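Local coordinates for protein serine acetyltransferase 1, putative (Entamoeba histolytica, PDB 7BW9) that probably transfers an acetyl group to the hydroxyl of serine, a step of cysteine biosynthesis, and binds cysteine at pockets between its subunits, at residues A[176-179]-A[183-186]; A[10-15]-A[59-64]; A[30-35]-A[124-129]. One frame throughout, in Å; residues are numbered along the deposited sequence.

Contact 1: residues A[176-179]-A[183-186]; sequences FFID and GVVI. With CYS (cysteine), chain D.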
ATOM      1  N   PHE A 176       8.845   9.520  17.609  1.00 15.68           N
ATOM      2  CA  PHE A 176       8.020   8.379  17.229  1.00 16.10           C
ATOM      3  C   PHE A 176       8.574   7.761  15.952  1.00 15.60           C
ATOM      4  O   PHE A 176       8.770   8.470  14.956  1.00 15.19           O
ATOM      5  CB  PHE A 176       6.562   8.819  17.037  1.00 12.93           C
ATOM      6  CG  PHE A 176       5.628   7.699  16.657  1.00 17.91           C
ATOM      7  CD1 PHE A 176       5.529   6.566  17.454  1.00 17.81           C
ATOM      8  CD2 PHE A 176       4.850   7.779  15.510  1.00 16.49           C
ATOM      9  CE1 PHE A 176       4.666   5.525  17.111  1.00 20.22           C
ATOM     10  CE2 PHE A 176       3.987   6.753  15.166  1.00 18.15           C
ATOM     11  CZ  PHE A 176       3.891   5.625  15.971  1.00 17.41           C
ATOM     12  N   PHE A 177       8.809   6.446  15.965  1.00 14.15           N
ATOM     13  CA  PHE A 177       9.373   5.744  14.810  1.00 12.69           C
ATOM     14  C   PHE A 177       8.467   4.593  14.374  1.00 17.33           C
ATOM     15  O   PHE A 177       8.198   3.664  15.154  1.00 12.98           O
ATOM     16  CB  PHE A 177      10.781   5.221  15.112  1.00 14.87           C
ATOM     17  CG  PHE A 177      11.416   4.438  13.972  1.00 17.40           C
ATOM     18  CD1 PHE A 177      11.222   4.813  12.636  1.00 14.78           C
ATOM     19  CD2 PHE A 177      12.246   3.358  14.239  1.00 15.14           C
ATOM     20  CE1 PHE A 177      11.826   4.110  11.599  1.00 13.17           C
ATOM     21  CE2 PHE A 177      12.846   2.639  13.203  1.00 18.01           C
ATOM     22  CZ  PHE A 177      12.635   3.020  11.883  1.00 20.54           C
ATOM     23  N   ILE A 178       7.999   4.655  13.130  1.00 13.45           N
ATOM     24  CA  ILE A 178       7.355   3.531  12.457  1.00 12.05           C
ATOM     25  C   ILE A 178       8.358   2.961  11.465  1.00 15.00           C
ATOM     26  O   ILE A 178       8.798   3.670  10.549  1.00 17.18           O
ATOM     27  CB  ILE A 178       6.058   3.957  11.749  1.00 15.77           C
ATOM     28  CG1 ILE A 178       4.998   4.364  12.766  1.00 21.81           C
ATOM     29  CG2 ILE A 178       5.524   2.835  10.857  1.00 13.55           C
ATOM     30  CD1 ILE A 178       3.760   4.941  12.144  1.00 22.48           C
ATOM     31  N   ASP A 179       8.750   1.703  11.661  1.00 14.14           N
ATOM     32  CA  ASP A 179       9.634   0.999  10.732  1.00 19.04           C
ATOM     33  C   ASP A 179       8.789   0.162   9.784  1.00 19.04           C
ATOM     34  O   ASP A 179       7.900  -0.568  10.232  1.00 15.22           O
ATOM     35  CB  ASP A 179      10.638   0.105  11.468  1.00 15.73           C
ATOM     36  CG  ASP A 179      11.887  -0.216  10.620  1.00 22.49           C
ATOM     37  OD1 ASP A 179      11.989   0.260   9.461  1.00 18.92           O
ATOM     38  OD2 ASP A 179      12.775  -0.951  11.116  1.00 24.54           O
ATOM     39  N   GLY A 183       0.378  -1.659   6.583  1.00 13.88           N
ATOM     40  CA  GLY A 183      -0.582  -2.315   7.435  1.00 15.58           C
ATOM     41  C   GLY A 183      -0.799  -1.668   8.786  1.00 16.02           C
ATOM     42  O   GLY A 183      -1.758  -2.037   9.478  1.00 14.87           O
ATOM     43  N   VAL A 184       0.038  -0.703   9.176  1.00 18.18           N
ATOM     44  CA  VAL A 184      -0.171  -0.002  10.443  1.00 11.36           C
ATOM     45  C   VAL A 184      -1.487   0.750  10.387  1.00 14.13           C
ATOM     46  O   VAL A 184      -1.793   1.435   9.403  1.00 14.55           O
ATOM     47  CB  VAL A 184       1.004   0.940  10.742  1.00 14.80           C
ATOM     48  CG1 VAL A 184       0.679   1.898  11.922  1.00 10.63           C
ATOM     49  CG2 VAL A 184       2.255   0.136  11.028  1.00 12.27           C
ATOM     50  N   VAL A 185      -2.284   0.611  11.445  1.00 16.19           N
ATOM     51  CA  VAL A 185      -3.563   1.302  11.582  1.00 12.70           C
ATOM     52  C   VAL A 185      -3.656   1.846  12.997  1.00 14.60           C
ATOM     53  O   VAL A 185      -3.574   1.076  13.969  1.00 16.21           O
ATOM     54  CB  VAL A 185      -4.761   0.377  11.302  1.00 16.78           C
ATOM     55  CG1 VAL A 185      -6.054   1.083  11.683  1.00 17.37           C
ATOM     56  CG2 VAL A 185      -4.756  -0.074   9.834  1.00 12.86           C
ATOM     57  N   ILE A 186      -3.848   3.157  13.122  1.00 11.47           N
ATOM     58  CA  ILE A 186      -3.887   3.835  14.410  1.00 11.88           C
ATOM     59  C   ILE A 186      -5.098   4.756  14.427  1.00 13.64           C
ATOM     60  O   ILE A 186      -5.172   5.701  13.632  1.00  9.83           O
ATOM     61  CB  ILE A 186      -2.603   4.637  14.681  1.00 13.31           C
ATOM     62  CG1 ILE A 186      -1.370   3.738  14.550  1.00 15.43           C
ATOM     63  CG2 ILE A 186      -2.702   5.308  16.043  1.00 17.25           C
ATOM     64  CD1 ILE A 186      -0.055   4.403  14.978  1.00 18.76           C
TER
HETATM   65  N   CYS D 401      14.722  -2.378   9.845  1.00 20.00           N
HETATM   66  CA  CYS D 401      15.177  -3.283  10.934  1.00 20.00           C
HETATM   67  C   CYS D 401      16.544  -3.906  10.594  1.00 20.00           C
HETATM   68  O   CYS D 401      17.062  -3.681   9.547  1.00 20.00           O
HETATM   69  CB  CYS D 401      14.122  -4.344  11.216  1.00 20.00           C
HETATM   70  SG  CYS D 401      13.807  -5.464   9.832  1.00 20.00           S
HETATM   71  OXT CYS D 401      17.065  -4.614  11.443  1.00 20.00           O
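The Phe176 ring meets the methyl end of Ile186 obliquely, its CZ 4.2 Å from Ile186 CD1. With CG anti to the backbone N (chi1 -179°), the ring reaches inward toward 183-186, while Met133 and Arg137 of helix 128-144 and Val198 of the next coil pack around it. The Phe177 ring leans the other way, onto Ala109 and Ala110 of helix 96-113; on one face it carries the backbone N of Asp179, 3.9 Å above its plane and displaced toward the rim.

Across the segments the second touch is branch to branch: Ile178 CG2 lies 4.2 Å from Val184 CG2. Both pairs are purely apolar. Strands 177-178 and 185-186 belong to different walls of the left-handed beta-helix of the hexapeptide-repeat family, and the corner of residues 180-182 turns the chain from one wall to the next. Phe176, Ile178, Val184 and Ile186 thus point into the prism, and the two strands share no ladder. Phe177 and Asp179 instead bond through their backbones to Val198, one coil on.

Asp179 turns outward, where its OD2 accepts a hydrogen bond of 2.7 Å from N of the bound cysteine. Asp114, and Arg222 of the third subunit, also hydrogen-bond this ligand, which places the pocket at a subunit boundary. The chemistry thus divides by side of the strand: hydrocarbon side chains line the inside of the prism here, while the outer carboxylate pairs with the amino group of cysteine.

Contact 2: residues A[10-15]-A[59-64]; sequences QLLVQS and NNVLER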
ATOM      1  N   GLN A  10      10.117  33.477   7.817  1.00 30.18           N
ATOM      2  CA  GLN A  10      11.360  33.918   8.451  1.00 30.73           C
ATOM      3  C   GLN A  10      11.755  33.014   9.620  1.00 30.22           C
ATOM      4  O   GLN A  10      12.945  32.743   9.827  1.00 29.33           O
ATOM      5  CB  GLN A  10      11.225  35.371   8.912  1.00 36.54           C
ATOM      6  CG  GLN A  10      12.510  35.985   9.478  1.00 44.41           C
ATOM      7  CD  GLN A  10      13.750  35.720   8.618  1.00 48.62           C
ATOM      8  OE1 GLN A  10      14.799  35.314   9.130  1.00 42.54           O
ATOM      9  NE2 GLN A  10      13.635  35.958   7.310  1.00 48.08           N
ATOM     10  N   LEU A  11      10.780  32.548  10.403  1.00 21.90           N
ATOM     11  CA  LEU A  11      11.103  31.605  11.472  1.00 28.56           C
ATOM     12  C   LEU A  11      11.641  30.294  10.909  1.00 28.25           C
ATOM     13  O   LEU A  11      12.565  29.697  11.475  1.00 27.69           O
ATOM     14  CB  LEU A  11       9.872  31.366  12.350  1.00 30.43           C
ATOM     15  CG  LEU A  11       9.611  32.548  13.290  1.00 33.79           C
ATOM     16  CD1 LEU A  11       8.344  32.359  14.095  1.00 22.35           C
ATOM     17  CD2 LEU A  11      10.819  32.778  14.204  1.00 27.54           C
ATOM     18  N   LEU A  12      11.089  29.840   9.780  1.00 26.45           N
ATOM     19  CA  LEU A  12      11.605  28.626   9.159  1.00 28.05           C
ATOM     20  C   LEU A  12      13.040  28.823   8.695  1.00 26.36           C
ATOM     21  O   LEU A  12      13.895  27.958   8.920  1.00 24.78           O
ATOM     22  CB  LEU A  12      10.721  28.211   7.992  1.00 18.94           C
ATOM     23  CG  LEU A  12       9.407  27.528   8.353  1.00 21.48           C
ATOM     24  CD1 LEU A  12       8.491  27.538   7.136  1.00 25.24           C
ATOM     25  CD2 LEU A  12       9.698  26.115   8.796  1.00 26.32           C
ATOM     26  N   VAL A  13      13.327  29.964   8.058  1.00 25.58           N
ATOM     27  CA  VAL A  13      14.706  30.272   7.675  1.00 30.12           C
ATOM     28  C   VAL A  13      15.621  30.207   8.897  1.00 28.24           C
ATOM     29  O   VAL A  13      16.719  29.637   8.846  1.00 34.37           O
ATOM     30  CB  VAL A  13      14.789  31.648   6.983  1.00 30.55           C
ATOM     31  CG1 VAL A  13      16.246  32.086   6.867  1.00 30.57           C
ATOM     32  CG2 VAL A  13      14.140  31.602   5.606  1.00 25.95           C
ATOM     33  N   GLN A  14      15.188  30.794  10.014  1.00 26.56           N
ATOM     34  CA  GLN A  14      16.009  30.745  11.219  1.00 32.09           C
ATOM     35  C   GLN A  14      16.159  29.316  11.704  1.00 29.97           C
ATOM     36  O   GLN A  14      17.238  28.913  12.150  1.00 27.88           O
ATOM     37  CB  GLN A  14      15.400  31.611  12.320  1.00 32.21           C
ATOM     38  CG  GLN A  14      15.433  33.094  12.032  1.00 46.06           C
ATOM     39  CD  GLN A  14      14.608  33.874  13.028  1.00 50.71           C
ATOM     40  OE1 GLN A  14      14.345  33.392  14.137  1.00 55.60           O
ATOM     41  NE2 GLN A  14      14.172  35.072  12.637  1.00 42.17           N
ATOM     42  N   SER A  15      15.083  28.529  11.602  1.00 34.32           N
ATOM     43  CA  SER A  15      15.150  27.123  11.989  1.00 29.74           C
ATOM     44  C   SER A  15      16.160  26.367  11.138  1.00 25.15           C
ATOM     45  O   SER A  15      16.947  25.573  11.665  1.00 25.75           O
ATOM     46  CB  SER A  15      13.766  26.481  11.883  1.00 28.76           C
ATOM     47  OG  SER A  15      13.830  25.088  12.121  1.00 31.59           O
ATOM     48  N   ASN A  59      12.242  33.967  -0.222  1.00 32.20           N
ATOM     49  CA  ASN A  59      11.059  34.102  -1.058  1.00 33.85           C
ATOM     50  C   ASN A  59      10.588  32.756  -1.583  1.00 27.63           C
ATOM     51  O   ASN A  59       9.383  32.528  -1.731  1.00 29.73           O
ATOM     52  CB  ASN A  59      11.351  35.054  -2.213  1.00 35.50           C
ATOM     53  CG  ASN A  59      10.246  36.040  -2.414  1.00 53.31           C
ATOM     54  OD1 ASN A  59       9.153  35.674  -2.862  1.00 48.50           O
ATOM     55  ND2 ASN A  59      10.498  37.295  -2.055  1.00 54.77           N
ATOM     56  N   ASN A  60      11.522  31.859  -1.891  1.00 28.89           N
ATOM     57  CA  ASN A  60      11.129  30.514  -2.289  1.00 36.88           C
ATOM     58  C   ASN A  60      10.408  29.807  -1.147  1.00 28.72           C
ATOM     59  O   ASN A  60       9.398  29.133  -1.368  1.00 24.59           O
ATOM     60  CB  ASN A  60      12.354  29.721  -2.747  1.00 33.06           C
ATOM     61  CG  ASN A  60      12.960  30.268  -4.031  1.00 43.29           C
ATOM     62  OD1 ASN A  60      14.136  30.636  -4.069  1.00 45.83           O
ATOM     63  ND2 ASN A  60      12.158  30.324  -5.089  1.00 38.50           N
ATOM     64  N   VAL A  61      10.894  29.978   0.085  1.00 32.87           N
ATOM     65  CA  VAL A  61      10.206  29.426   1.253  1.00 25.36           C
ATOM     66  C   VAL A  61       8.806  30.011   1.363  1.00 30.67           C
ATOM     67  O   VAL A  61       7.823  29.292   1.613  1.00 20.73           O
ATOM     68  CB  VAL A  61      11.036  29.695   2.525  1.00 29.77           C
ATOM     69  CG1 VAL A  61      10.266  29.276   3.799  1.00 21.86           C
ATOM     70  CG2 VAL A  61      12.404  29.011   2.430  1.00 31.17           C
ATOM     71  N   LEU A  62       8.691  31.327   1.162  1.00 29.10           N
ATOM     72  CA  LEU A  62       7.396  31.985   1.276  1.00 25.31           C
ATOM     73  C   LEU A  62       6.450  31.533   0.174  1.00 24.32           C
ATOM     74  O   LEU A  62       5.247  31.367   0.411  1.00 25.24           O
ATOM     75  CB  LEU A  62       7.575  33.501   1.245  1.00 27.12           C
ATOM     76  CG  LEU A  62       6.306  34.354   1.262  1.00 31.64           C
ATOM     77  CD1 LEU A  62       5.565  34.213   2.584  1.00 24.45           C
ATOM     78  CD2 LEU A  62       6.636  35.830   0.953  1.00 29.12           C
ATOM     79  N   GLU A  63       6.970  31.334  -1.040  1.00 23.98           N
ATOM     80  CA  GLU A  63       6.134  30.812  -2.120  1.00 29.29           C
ATOM     81  C   GLU A  63       5.596  29.430  -1.767  1.00 20.80           C
ATOM     82  O   GLU A  63       4.403  29.155  -1.921  1.00 20.69           O
ATOM     83  CB  GLU A  63       6.925  30.735  -3.431  1.00 26.75           C
ATOM     84  CG  GLU A  63       7.115  32.057  -4.156  1.00 42.67           C
ATOM     85  CD  GLU A  63       8.194  31.971  -5.235  1.00 60.67           C
ATOM     86  OE1 GLU A  63       8.517  30.832  -5.651  1.00 55.55           O
ATOM     87  OE2 GLU A  63       8.714  33.033  -5.665  1.00 56.44           O
ATOM     88  N   ARG A  64       6.477  28.536  -1.325  1.00 19.81           N
ATOM     89  CA  ARG A  64       6.040  27.174  -1.034  1.00 23.97           C
ATOM     90  C   ARG A  64       5.063  27.155   0.129  1.00 23.69           C
ATOM     91  O   ARG A  64       4.041  26.457   0.079  1.00 20.99           O
ATOM     92  CB  ARG A  64       7.253  26.295  -0.758  1.00 21.63           C
ATOM     93  CG  ARG A  64       8.171  26.247  -1.961  1.00 26.02           C
ATOM     94  CD  ARG A  64       9.231  25.197  -1.860  1.00 24.04           C
ATOM     95  NE  ARG A  64      10.324  25.630  -1.014  1.00 28.36           N
ATOM     96  CZ  ARG A  64      11.478  26.091  -1.482  1.00 33.31           C
ATOM     97  NH1 ARG A  64      11.676  26.168  -2.789  1.00 30.69           N
ATOM     98  NH2 ARG A  64      12.431  26.467  -0.645  1.00 26.48           N
TER
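Leu12 and Val13 meet Val61 in a small helix-to-helix contact made wholly of aliphatic side chains, within the N-terminal helical part of the subunit. Segment 10-15 belongs to helix 2-17 and segment 59-64 to helix 58-79, and they bury 104 Å² between them, about half of it on Val61. The backbones come nearest at Val13 and Val61, whose CA atoms are 7.9 Å apart, close enough for short branched side chains to bridge the gap.

Val61 is the shared partner, and it divides its two methyls. CG1, anti to the backbone N (chi1 173°), lies 4.2 Å from Leu12 CD1; CG2 faces Val13 CG2 at a looser 4.5 Å. Leu12 directs its CB toward the other helix; its side chain runs obliquely across that of Val61, and CD1 is the delta methyl that touches. Val13 comes from the flank of its helix and offers one gamma methyl. Polar groups take no part in the joint: backbone bonds within each helix, such as the 3.0 Å one from Gln14 N to Gln10 O, run along the helix and not across the joint.

Further contacts widen the joint. Val61 also touches Tyr16, one turn on from Leu12, and Leu62 reaches Leu5 and Ser9 of the same helix 2-17. Leu12 packs in addition on Leu65, on Ile44 of helix 36-45 and on Val97 of helix 96-113. Arg64 lays its side chain against Lys43 and Ile44, and Ser15 OG is hydrogen-bonded to Arg100 and Glu101. The pair therefore sits with helix 36-45 and helix 96-113 packed against it, at a distance from the beta-helix strands.

Contact 3: residues A[30-35]-A[124-129]; sequences PEKKSF and IRSYPG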
ATOM      1  N   PRO A  30      17.886  14.324  -6.952  1.00 32.02           N
ATOM      2  CA  PRO A  30      16.765  14.336  -7.896  1.00 30.53           C
ATOM      3  C   PRO A  30      15.458  14.661  -7.188  1.00 35.50           C
ATOM      4  O   PRO A  30      15.259  14.341  -6.011  1.00 32.09           O
ATOM      5  CB  PRO A  30      16.754  12.908  -8.461  1.00 33.03           C
ATOM      6  CG  PRO A  30      18.147  12.398  -8.227  1.00 35.52           C
ATOM      7  CD  PRO A  30      18.600  13.036  -6.948  1.00 33.64           C
ATOM      8  N   GLU A  31      14.569  15.317  -7.927  1.00 32.32           N
ATOM      9  CA  GLU A  31      13.265  15.691  -7.403  1.00 38.08           C
ATOM     10  C   GLU A  31      12.444  14.446  -7.069  1.00 37.64           C
ATOM     11  O   GLU A  31      12.519  13.428  -7.764  1.00 32.70           O
ATOM     12  CB  GLU A  31      12.536  16.550  -8.433  1.00 43.67           C
ATOM     13  CG  GLU A  31      11.411  17.393  -7.875  1.00 50.35           C
ATOM     14  CD  GLU A  31      10.385  17.762  -8.939  1.00 60.27           C
ATOM     15  OE1 GLU A  31      10.340  17.084  -9.996  1.00 60.33           O
ATOM     16  OE2 GLU A  31       9.627  18.729  -8.712  1.00 52.22           O
ATOM     17  N   LYS A  32      11.657  14.524  -5.998  1.00 28.20           N
ATOM     18  CA  LYS A  32      10.775  13.434  -5.600  1.00 33.86           C
ATOM     19  C   LYS A  32       9.328  13.878  -5.767  1.00 29.87           C
ATOM     20  O   LYS A  32       8.915  14.882  -5.184  1.00 30.52           O
ATOM     21  CB  LYS A  32      11.046  13.008  -4.159  1.00 36.13           C
ATOM     22  CG  LYS A  32      12.108  11.933  -4.035  1.00 34.36           C
ATOM     23  CD  LYS A  32      11.805  11.010  -2.864  1.00 38.84           C
ATOM     24  CE  LYS A  32      12.505   9.659  -3.024  1.00 38.82           C
ATOM     25  NZ  LYS A  32      12.176   8.984  -4.328  1.00 43.12           N
ATOM     26  N   LYS A  33       8.562  13.126  -6.549  1.00 30.64           N
ATOM     27  CA  LYS A  33       7.152  13.408  -6.778  1.00 31.52           C
ATOM     28  C   LYS A  33       6.285  12.480  -5.935  1.00 34.72           C
ATOM     29  O   LYS A  33       6.624  11.310  -5.733  1.00 32.32           O
ATOM     30  CB  LYS A  33       6.793  13.238  -8.257  1.00 36.39           C
ATOM     31  CG  LYS A  33       7.267  14.374  -9.158  1.00 49.60           C
ATOM     32  CD  LYS A  33       8.173  13.851 -10.275  1.00 63.43           C
ATOM     33  CE  LYS A  33       7.384  13.496 -11.536  1.00 65.32           C
ATOM     34  NZ  LYS A  33       8.135  13.831 -12.787  1.00 61.24           N
ATOM     35  N   SER A  34       5.160  13.010  -5.448  1.00 28.85           N
ATOM     36  CA  SER A  34       4.166  12.207  -4.744  1.00 29.43           C
ATOM     37  C   SER A  34       2.786  12.832  -4.919  1.00 27.85           C
ATOM     38  O   SER A  34       2.085  12.525  -5.887  1.00 36.56           O
ATOM     39  CB  SER A  34       4.526  12.066  -3.261  1.00 24.66           C
ATOM     40  OG  SER A  34       4.945  13.305  -2.699  1.00 27.47           O
ATOM     41  N   PHE A  35       2.374  13.688  -3.986  1.00 24.58           N
ATOM     42  CA  PHE A  35       1.178  14.503  -4.156  1.00 20.65           C
ATOM     43  C   PHE A  35       1.453  15.860  -3.524  1.00 19.87           C
ATOM     44  O   PHE A  35       2.454  16.048  -2.831  1.00 18.93           O
ATOM     45  CB  PHE A  35      -0.076  13.836  -3.570  1.00 17.36           C
ATOM     46  CG  PHE A  35       0.003  13.574  -2.103  1.00 19.24           C
ATOM     47  CD1 PHE A  35       0.542  12.376  -1.622  1.00 25.27           C
ATOM     48  CD2 PHE A  35      -0.481  14.502  -1.196  1.00 14.70           C
ATOM     49  CE1 PHE A  35       0.606  12.112  -0.264  1.00 17.72           C
ATOM     50  CE2 PHE A  35      -0.410  14.262   0.172  1.00 17.32           C
ATOM     51  CZ  PHE A  35       0.136  13.065   0.642  1.00 18.95           C
ATOM     52  N   ILE A 124      15.372  10.932   5.569  1.00 15.57           N
ATOM     53  CA  ILE A 124      14.539  12.071   5.213  1.00 21.18           C
ATOM     54  C   ILE A 124      13.898  11.857   3.852  1.00 19.62           C
ATOM     55  O   ILE A 124      12.727  12.186   3.638  1.00 16.14           O
ATOM     56  CB  ILE A 124      15.374  13.360   5.246  1.00 23.57           C
ATOM     57  CG1 ILE A 124      15.740  13.723   6.687  1.00 21.48           C
ATOM     58  CG2 ILE A 124      14.617  14.491   4.555  1.00 18.02           C
ATOM     59  CD1 ILE A 124      16.685  14.924   6.797  1.00 24.45           C
ATOM     60  N   ARG A 125      14.645  11.291   2.913  1.00 20.49           N
ATOM     61  CA  ARG A 125      14.141  11.233   1.549  1.00 22.00           C
ATOM     62  C   ARG A 125      13.229  10.040   1.322  1.00 26.10           C
ATOM     63  O   ARG A 125      12.345  10.095   0.461  1.00 20.85           O
ATOM     64  CB  ARG A 125      15.315  11.206   0.573  1.00 22.41           C
ATOM     65  CG  ARG A 125      15.826  12.622   0.280  1.00 27.03           C
ATOM     66  CD  ARG A 125      16.861  12.684  -0.818  1.00 23.61           C
ATOM     67  NE  ARG A 125      16.435  12.090  -2.074  1.00 21.24           N
ATOM     68  CZ  ARG A 125      15.756  12.718  -3.038  1.00 27.16           C
ATOM     69  NH1 ARG A 125      15.365  13.979  -2.897  1.00 25.90           N
ATOM     70  NH2 ARG A 125      15.460  12.073  -4.156  1.00 22.57           N
ATOM     71  N   SER A 126      13.415   8.970   2.087  1.00 14.72           N
ATOM     72  CA  SER A 126      12.860   7.682   1.703  1.00 22.87           C
ATOM     73  C   SER A 126      12.078   6.933   2.778  1.00 17.61           C
ATOM     74  O   SER A 126      11.390   5.973   2.428  1.00 20.69           O
ATOM     75  CB  SER A 126      13.977   6.763   1.194  1.00 23.11           C
ATOM     76  OG  SER A 126      14.585   7.328   0.046  1.00 29.14           O
ATOM     77  N   TYR A 127      12.142   7.310   4.051  1.00 17.75           N
ATOM     78  CA  TYR A 127      11.465   6.483   5.066  1.00 22.40           C
ATOM     79  C   TYR A 127       9.970   6.790   5.105  1.00 21.36           C
ATOM     80  O   TYR A 127       9.587   7.912   5.459  1.00 16.40           O
ATOM     81  CB  TYR A 127      12.088   6.678   6.439  1.00 15.89           C
ATOM     82  CG  TYR A 127      13.181   5.664   6.714  1.00 15.68           C
ATOM     83  CD1 TYR A 127      14.081   5.306   5.721  1.00 17.25           C
ATOM     84  CD2 TYR A 127      13.294   5.047   7.949  1.00 18.81           C
ATOM     85  CE1 TYR A 127      15.086   4.372   5.953  1.00 17.23           C
ATOM     86  CE2 TYR A 127      14.298   4.102   8.204  1.00 19.50           C
ATOM     87  CZ  TYR A 127      15.189   3.770   7.199  1.00 23.39           C
ATOM     88  OH  TYR A 127      16.179   2.828   7.441  1.00 20.12           O
ATOM     89  N   PRO A 128       9.095   5.825   4.782  1.00 19.00           N
ATOM     90  CA  PRO A 128       7.648   6.120   4.798  1.00 14.26           C
ATOM     91  C   PRO A 128       7.120   6.486   6.171  1.00 17.55           C
ATOM     92  O   PRO A 128       6.114   7.203   6.254  1.00 14.48           O
ATOM     93  CB  PRO A 128       7.005   4.821   4.290  1.00 15.29           C
ATOM     94  CG  PRO A 128       8.024   3.753   4.586  1.00 18.98           C
ATOM     95  CD  PRO A 128       9.377   4.425   4.423  1.00 17.44           C
ATOM     96  N   GLY A 129       7.740   5.985   7.246  1.00 14.65           N
ATOM     97  CA  GLY A 129       7.283   6.328   8.583  1.00 16.71           C
ATOM     98  C   GLY A 129       7.526   7.781   8.927  1.00 18.04           C
ATOM     99  O   GLY A 129       6.771   8.373   9.705  1.00 14.13           O
TER
HETATM  100  O   HOH W   1      12.207   6.524  -2.217  1.00 30.43           O
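Lys32 reaches for Arg125 from its CB outward, the bond from CA already directed at segment 124-129. Its CG comes first, 3.4 Å from Arg125 NH2. A bend at chi2 (-147°) then carries CD over one face of the guanidinium, 4.0 Å above the plane and displaced toward the rim. CD and CE both pass the backbone O of Arg125, each at 3.5 Å, so the lysine chain touches both the guanidinium and the backbone carbonyl of Arg125. At the tip, NZ is hydrogen-bonded to Asn157 of the third subunit and gives a weak bond of 3.2 Å to a water that is also weakly hydrogen-bonded to Ser126 OG.

The contact joins the irregular linker between helix 2-17 and helix 36-45 to helix 120-126, where the helical N-terminal region meets a neighbouring subunit. There Glu153 of the third subunit forms a salt bridge with Arg125 NE, and a long, weak ion pair with Lys32 NZ. The two cations gather round one carboxylate, which probably offsets their closeness.

The guanidinium is fixed at its edge as well. Pro30 O accepts a 2.9 Å hydrogen bond from Arg125 NH2, bent at the hydrogen (134°) and tilted from the carbonyl plane, and a weak one of 3.1 Å from NH1. NH1 has a further acceptor in Phe49 O, and Tyr79 OH of the third subunit is hydrogen-bonded to NE.

In the fold
From the N terminus, helix 2-17 opens contact 2 and the linker at 30-35 opens contact 3 before helix 58-79 returns to close contact 2. Contact 3 closes only at 124-129, so these two cross along the chain; their nearest atoms stay about 9 Å apart. Contact 2 ties helix 2-17 to helix 58-79, and contact 3 ties the linker to helix 120-126. Contact 1 follows in series as a short local loop round one corner of the beta-helix, where the chain passes from strand 177-178 to strand 185-186. It touches contact 3 directly: Phe177 CE1 lies 4.0 Å from Tyr127 CD2, and Ile178 packs on Gly129, which joins the helical region to the beta-helix.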